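Local coordinates for protein exotoxin A (Pseudomonas aeruginosa, PDB 1IKP) that transfers ADP-ribose from NAD to a host protein, probably elongation factor 2, acting as a three-domain bacterial toxin, at residues W187-S192 with D218-K223; V195-D200 with C214-T219. The protein carries 2 engineered substitutions. One frame throughout, in Å; residues are numbered along the deposited sequence.

Interaction 1. Residues W187-S192 with D218-K223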
loop_
_atom_site.group_PDB
_atom_site.type_symbol
_atom_site.label_atom_id
_atom_site.label_comp_id
_atom_site.label_asym_id
_atom_site.label_seq_id
_atom_site.Cartn_x
_atom_site.Cartn_y
_atom_site.Cartn_z
ATOM N N TRP A 187 10.106 9.665 4.743
ATOM C CA TRP A 187 8.949 9.994 3.902
ATOM C C TRP A 187 7.950 8.854 3.766
ATOM O O TRP A 187 7.158 8.817 2.826
ATOM C CB TRP A 187 9.392 10.448 2.503
ATOM C CG TRP A 187 10.046 11.786 2.471
ATOM C CD1 TRP A 187 11.381 12.048 2.315
ATOM C CD2 TRP A 187 9.400 13.062 2.558
ATOM N NE1 TRP A 187 11.605 13.401 2.293
ATOM C CE2 TRP A 187 10.406 14.050 2.440
ATOM C CE3 TRP A 187 8.064 13.470 2.722
ATOM C CZ2 TRP A 187 10.123 15.423 2.480
ATOM C CZ3 TRP A 187 7.780 14.839 2.759
ATOM C CH2 TRP A 187 8.805 15.797 2.640
ATOM N N SER A 188 7.957 7.917 4.703
ATOM C CA SER A 188 7.020 6.805 4.615
ATOM C C SER A 188 5.549 7.201 4.759
ATOM O O SER A 188 4.691 6.655 4.069
ATOM C CB SER A 188 7.371 5.724 5.648
ATOM O OG SER A 188 7.413 6.269 6.950
ATOM N N GLU A 189 5.245 8.150 5.639
ATOM C CA GLU A 189 3.863 8.555 5.833
ATOM C C GLU A 189 3.258 9.167 4.565
ATOM O O GLU A 189 2.083 8.966 4.274
ATOM C CB GLU A 189 3.770 9.561 6.993
ATOM C CG GLU A 189 4.207 9.008 8.364
ATOM C CD GLU A 189 5.703 9.159 8.644
ATOM O OE1 GLU A 189 6.481 9.537 7.739
ATOM O OE2 GLU A 189 6.108 8.891 9.801
ATOM N N TRP A 190 4.084 9.900 3.829
ATOM C CA TRP A 190 3.679 10.575 2.594
ATOM C C TRP A 190 3.019 9.618 1.600
ATOM O O TRP A 190 2.059 9.970 0.928
ATOM C CB TRP A 190 4.913 11.245 1.971
ATOM C CG TRP A 190 4.697 11.901 0.640
ATOM C CD1 TRP A 190 4.951 11.370 -0.606
ATOM C CD2 TRP A 190 4.198 13.225 0.412
ATOM N NE1 TRP A 190 4.641 12.283 -1.578
ATOM C CE2 TRP A 190 4.176 13.430 -0.987
ATOM C CE3 TRP A 190 3.761 14.266 1.256
ATOM C CZ2 TRP A 190 3.735 14.621 -1.557
ATOM C CZ3 TRP A 190 3.324 15.454 0.683
ATOM C CH2 TRP A 190 3.313 15.619 -0.715
ATOM N N ALA A 191 3.506 8.389 1.545
ATOM C CA ALA A 191 2.980 7.416 0.599
ATOM C C ALA A 191 1.848 6.542 1.152
ATOM O O ALA A 191 1.240 5.754 0.421
ATOM C CB ALA A 191 4.132 6.540 0.092
ATOM N N SER A 192 1.537 6.689 2.435
ATOM C CA SER A 192 0.500 5.862 3.040
ATOM C C SER A 192 -0.647 6.675 3.583
ATOM O O SER A 192 -0.709 7.883 3.391
ATOM C CB SER A 192 1.077 5.035 4.198
ATOM O OG SER A 192 1.366 5.892 5.297
ATOM N N ASP A 218 9.311 9.548 15.762
ATOM C CA ASP A 218 9.760 10.865 16.208
ATOM C C ASP A 218 9.823 11.988 15.176
ATOM O O ASP A 218 9.388 13.107 15.456
ATOM C CB ASP A 218 11.123 10.749 16.896
ATOM C CG ASP A 218 11.065 9.924 18.167
ATOM O OD1 ASP A 218 10.092 10.088 18.936
ATOM O OD2 ASP A 218 11.994 9.122 18.402
ATOM N N THR A 219 10.352 11.701 13.991
ATOM C CA THR A 219 10.488 12.717 12.944
ATOM C C THR A 219 9.255 13.593 12.731
ATOM O O THR A 219 9.309 14.823 12.873
ATOM C CB THR A 219 10.858 12.071 11.595
ATOM O OG1 THR A 219 12.087 11.344 11.737
ATOM C CG2 THR A 219 11.037 13.138 10.522
ATOM N N TRP A 220 8.138 12.973 12.386
ATOM C CA TRP A 220 6.939 13.753 12.153
ATOM C C TRP A 220 6.105 13.952 13.413
ATOM O O TRP A 220 5.268 14.854 13.480
ATOM C CB TRP A 220 6.122 13.122 11.020
ATOM C CG TRP A 220 6.826 13.223 9.690
ATOM C CD1 TRP A 220 7.577 12.251 9.071
ATOM C CD2 TRP A 220 6.896 14.375 8.838
ATOM N NE1 TRP A 220 8.101 12.732 7.894
ATOM C CE2 TRP A 220 7.699 14.031 7.725
ATOM C CE3 TRP A 220 6.361 15.669 8.911
ATOM C CZ2 TRP A 220 7.979 14.934 6.693
ATOM C CZ3 TRP A 220 6.639 16.565 7.886
ATOM C CH2 TRP A 220 7.442 16.192 6.792
ATOM N N GLU A 221 6.339 13.118 14.418
ATOM C CA GLU A 221 5.628 13.254 15.685
ATOM C C GLU A 221 5.934 14.639 16.261
ATOM O O GLU A 221 5.051 15.313 16.785
ATOM C CB GLU A 221 6.099 12.167 16.656
ATOM C CG GLU A 221 5.653 12.364 18.094
ATOM C CD GLU A 221 4.151 12.339 18.251
ATOM O OE1 GLU A 221 3.668 12.590 19.377
ATOM O OE2 GLU A 221 3.452 12.064 17.253
ATOM N N GLY A 222 7.183 15.074 16.132
ATOM C CA GLY A 222 7.572 16.373 16.662
ATOM C C GLY A 222 7.478 17.510 15.660
ATOM O O GLY A 222 8.240 18.471 15.715
ATOM N N LYS A 223 6.532 17.411 14.731
ATOM C CA LYS A 223 6.377 18.446 13.714
ATOM C C LYS A 223 5.905 19.794 14.265
ATOM O O LYS A 223 5.300 19.859 15.335
ATOM C CB LYS A 223 5.387 17.963 12.650
ATOM C CG LYS A 223 4.004 17.670 13.196
ATOM C CD LYS A 223 3.166 16.875 12.197
ATOM C CE LYS A 223 1.961 16.240 12.866
ATOM N NZ LYS A 223 1.027 17.233 13.468
HETATM O O HOH W 1 7.612 10.138 11.785
#
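Glu189 and Trp220 each turn their CG anti to the carbonyl carbon, and Glu189 then bends at chi2 (88°), which brings its carboxylate to the indole of Trp220. Glu189 OE1 lies 3.2 Å from Trp220 CD1, at an oblique position on the ring. The carboxylate and ring planes stand 72° apart. Ser188 OG adds a weak hydrogen bond of 3.5 Å to Glu189 OE1. The other oxygen reaches the backbone through a water. This water donates to Glu189 OE2 at 2.8 Å and accepts from Trp220 N at 2.9 Å. That N-H is in the first turn of helix 218-221, so the acid sits near a helix start, which may help to stabilise its charge. Arg186 holds both partners: its NE forms a salt bridge with Glu189 OE2, and its backbone O takes the hydrogen bond of Trp220 NE1. This bond helps to fix the rotation of the buried Trp220 ring. Trp187 completes the contact. Trp220 CZ2 lies over one face of Trp187, toward the rim, 3.9 Å from Trp187 CZ3. The two six-membered rings are oblique, with planes at 54°. Both indoles also rest on Gln40 of strand 40-49. Trp187 lies just before helix 188-191. Trp190 of that helix packs on Val42 and on Leu102 of strand 97-106, against the beta sheet of the receptor-binding domain.

Interaction 2. Residues V195-D200 with C214-T219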
loop_
_atom_site.group_PDB
_atom_site.type_symbol
_atom_site.label_atom_id
_atom_site.label_comp_id
_atom_site.label_asym_id
_atom_site.label_seq_id
_atom_site.Cartn_x
_atom_site.Cartn_y
_atom_site.Cartn_z
ATOM N N VAL A 195 -0.316 9.978 5.776
ATOM C CA VAL A 195 -0.009 11.329 5.304
ATOM C C VAL A 195 -1.003 12.299 5.969
ATOM O O VAL A 195 -0.680 13.477 6.216
ATOM C CB VAL A 195 -0.083 11.417 3.739
ATOM C CG1 VAL A 195 -1.497 11.104 3.222
ATOM C CG2 VAL A 195 0.349 12.792 3.277
ATOM N N LEU A 196 -2.191 11.794 6.290
ATOM C CA LEU A 196 -3.217 12.626 6.935
ATOM C C LEU A 196 -2.780 13.027 8.336
ATOM O O LEU A 196 -3.197 14.057 8.856
ATOM C CB LEU A 196 -4.560 11.895 6.970
ATOM C CG LEU A 196 -5.116 11.526 5.579
ATOM C CD1 LEU A 196 -6.516 10.984 5.719
ATOM C CD2 LEU A 196 -5.118 12.760 4.663
ATOM N N CYS A 197 -1.928 12.213 8.939
ATOM C CA CYS A 197 -1.411 12.472 10.277
ATOM C C CYS A 197 -0.453 13.655 10.278
ATOM O O CYS A 197 -0.149 14.213 11.333
ATOM C CB CYS A 197 -0.691 11.221 10.797
ATOM S SG CYS A 197 -1.754 9.761 11.012
ATOM N N LEU A 198 0.038 14.049 9.107
ATOM C CA LEU A 198 0.952 15.188 9.027
ATOM C C LEU A 198 0.199 16.518 8.903
ATOM O O LEU A 198 0.792 17.597 9.055
ATOM C CB LEU A 198 1.859 15.062 7.808
ATOM C CG LEU A 198 2.594 13.751 7.585
ATOM C CD1 LEU A 198 3.491 13.888 6.384
ATOM C CD2 LEU A 198 3.396 13.392 8.811
ATOM N N LEU A 199 -1.099 16.434 8.658
ATOM C CA LEU A 199 -1.907 17.622 8.401
ATOM C C LEU A 199 -2.781 18.023 9.578
ATOM O O LEU A 199 -3.774 17.373 9.878
ATOM C CB LEU A 199 -2.767 17.365 7.153
ATOM C CG LEU A 199 -2.000 16.766 5.946
ATOM C CD1 LEU A 199 -2.986 16.434 4.839
ATOM C CD2 LEU A 199 -0.939 17.741 5.475
ATOM N N ASP A 200 -2.402 19.113 10.230
ATOM C CA ASP A 200 -3.144 19.594 11.387
ATOM C C ASP A 200 -4.599 19.877 11.046
ATOM O O ASP A 200 -5.491 19.672 11.868
ATOM C CB ASP A 200 -2.478 20.853 11.944
ATOM C CG ASP A 200 -1.081 20.583 12.473
ATOM O OD1 ASP A 200 -0.228 20.099 11.696
ATOM O OD2 ASP A 200 -0.837 20.851 13.667
ATOM N N CYS A 214 -2.323 7.444 15.054
ATOM C CA CYS A 214 -1.294 7.736 14.062
ATOM C C CYS A 214 0.025 7.094 14.471
ATOM O O CYS A 214 0.771 6.591 13.630
ATOM C CB CYS A 214 -1.108 9.245 13.925
ATOM S SG CYS A 214 -2.408 10.045 12.928
ATOM N N ASN A 215 0.303 7.118 15.773
ATOM C CA ASN A 215 1.522 6.537 16.322
ATOM C C ASN A 215 2.730 6.836 15.442
ATOM O O ASN A 215 3.424 5.928 14.981
ATOM C CB ASN A 215 1.342 5.025 16.482
ATOM C CG ASN A 215 2.547 4.359 17.109
ATOM O OD1 ASN A 215 3.084 4.835 18.109
ATOM N ND2 ASN A 215 2.974 3.245 16.528
ATOM N N LEU A 216 2.987 8.115 15.209
ATOM C CA LEU A 216 4.106 8.511 14.365
ATOM C C LEU A 216 5.468 8.366 15.020
ATOM O O LEU A 216 5.612 8.527 16.241
ATOM C CB LEU A 216 3.955 9.974 13.925
ATOM C CG LEU A 216 2.712 10.405 13.152
ATOM C CD1 LEU A 216 2.796 11.902 12.874
ATOM C CD2 LEU A 216 2.622 9.627 11.843
ATOM N N ASP A 217 6.466 8.061 14.199
ATOM C CA ASP A 217 7.835 7.958 14.670
ATOM C C ASP A 217 8.222 9.389 15.021
ATOM O O ASP A 217 7.541 10.336 14.617
ATOM C CB ASP A 217 8.736 7.405 13.566
ATOM C CG ASP A 217 8.605 5.898 13.407
ATOM O OD1 ASP A 217 7.628 5.317 13.928
ATOM O OD2 ASP A 217 9.480 5.296 12.749
ATOM N N ASP A 218 9.311 9.548 15.762
ATOM C CA ASP A 218 9.760 10.865 16.208
ATOM C C ASP A 218 9.823 11.988 15.176
ATOM O O ASP A 218 9.388 13.107 15.456
ATOM C CB ASP A 218 11.123 10.749 16.896
ATOM C CG ASP A 218 11.065 9.924 18.167
ATOM O OD1 ASP A 218 10.092 10.088 18.936
ATOM O OD2 ASP A 218 11.994 9.122 18.402
ATOM N N THR A 219 10.352 11.701 13.991
ATOM C CA THR A 219 10.488 12.717 12.944
ATOM C C THR A 219 9.255 13.593 12.731
ATOM O O THR A 219 9.309 14.823 12.873
ATOM C CB THR A 219 10.858 12.071 11.595
ATOM O OG1 THR A 219 12.087 11.344 11.737
ATOM C CG2 THR A 219 11.037 13.138 10.522
#
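No flat side chain from either segment takes part where Cys197 and Cys214 meet, with Leu216 beside them. Two rings lie around the contact, both outside the two segments. Tyr206 of helix 205-210 touches both cysteines, and Trp220 of helix 218-221 touches Leu198. The main link is covalent. Cys197 SG and Cys214 SG are 2.0 Å apart, and the torsion about the bond is -88°. This is close to the relaxed value for a disulfide, and its negative sign makes the bridge left-handed. In both cysteines SG stands beside the backbone N, with chi1 of -64° in Cys197 and -78° in Cys214. The bridge brings Cys197 CA and Cys214 CA to 6.1 Å. Leu216 closes in next to it with its two methyl groups. CD2 of Leu216 meets Cys197 CB at 3.8 Å. CD1 of Leu216 lies beside the backbone oxygen of Cys197, 4.0 Å from Cys197 O. The same methyl touches Leu198 CD2 only loosely, with Leu216 CD1 and Leu198 CD2 4.4 Å apart. No hydrogen bond joins the two segments. Cys214 O takes a hydrogen bond from Lys194 NZ, just before the first segment. The bridge is a loop-closing disulfide. It ties residues 195-198, which have helical backbone angles, to the run leading into helix 218-221. The loop it closes carries helix 205-210, within the receptor-binding domain of the toxin.

Overall arrangement
Interactions 1 and 2 lie side by side, with centres about 5 Å apart, in the same part of the receptor-binding domain. Both use helix 218-221 and share Asp218 and Thr219. Interaction 1 takes the body of that helix and is buried. Interaction 2 takes the approach to it and is partly buried. Their chemistry differs accordingly. The first combines aromatic packing with a buried acid, an arginine and a bridging water. The second is a covalent bridge flanked by leucine methyls. They meet directly where Leu198 CD2 packs on Trp220 CB at 3.5 Å. A long, weak ion pair between Lys223 and Asp200 also spans them.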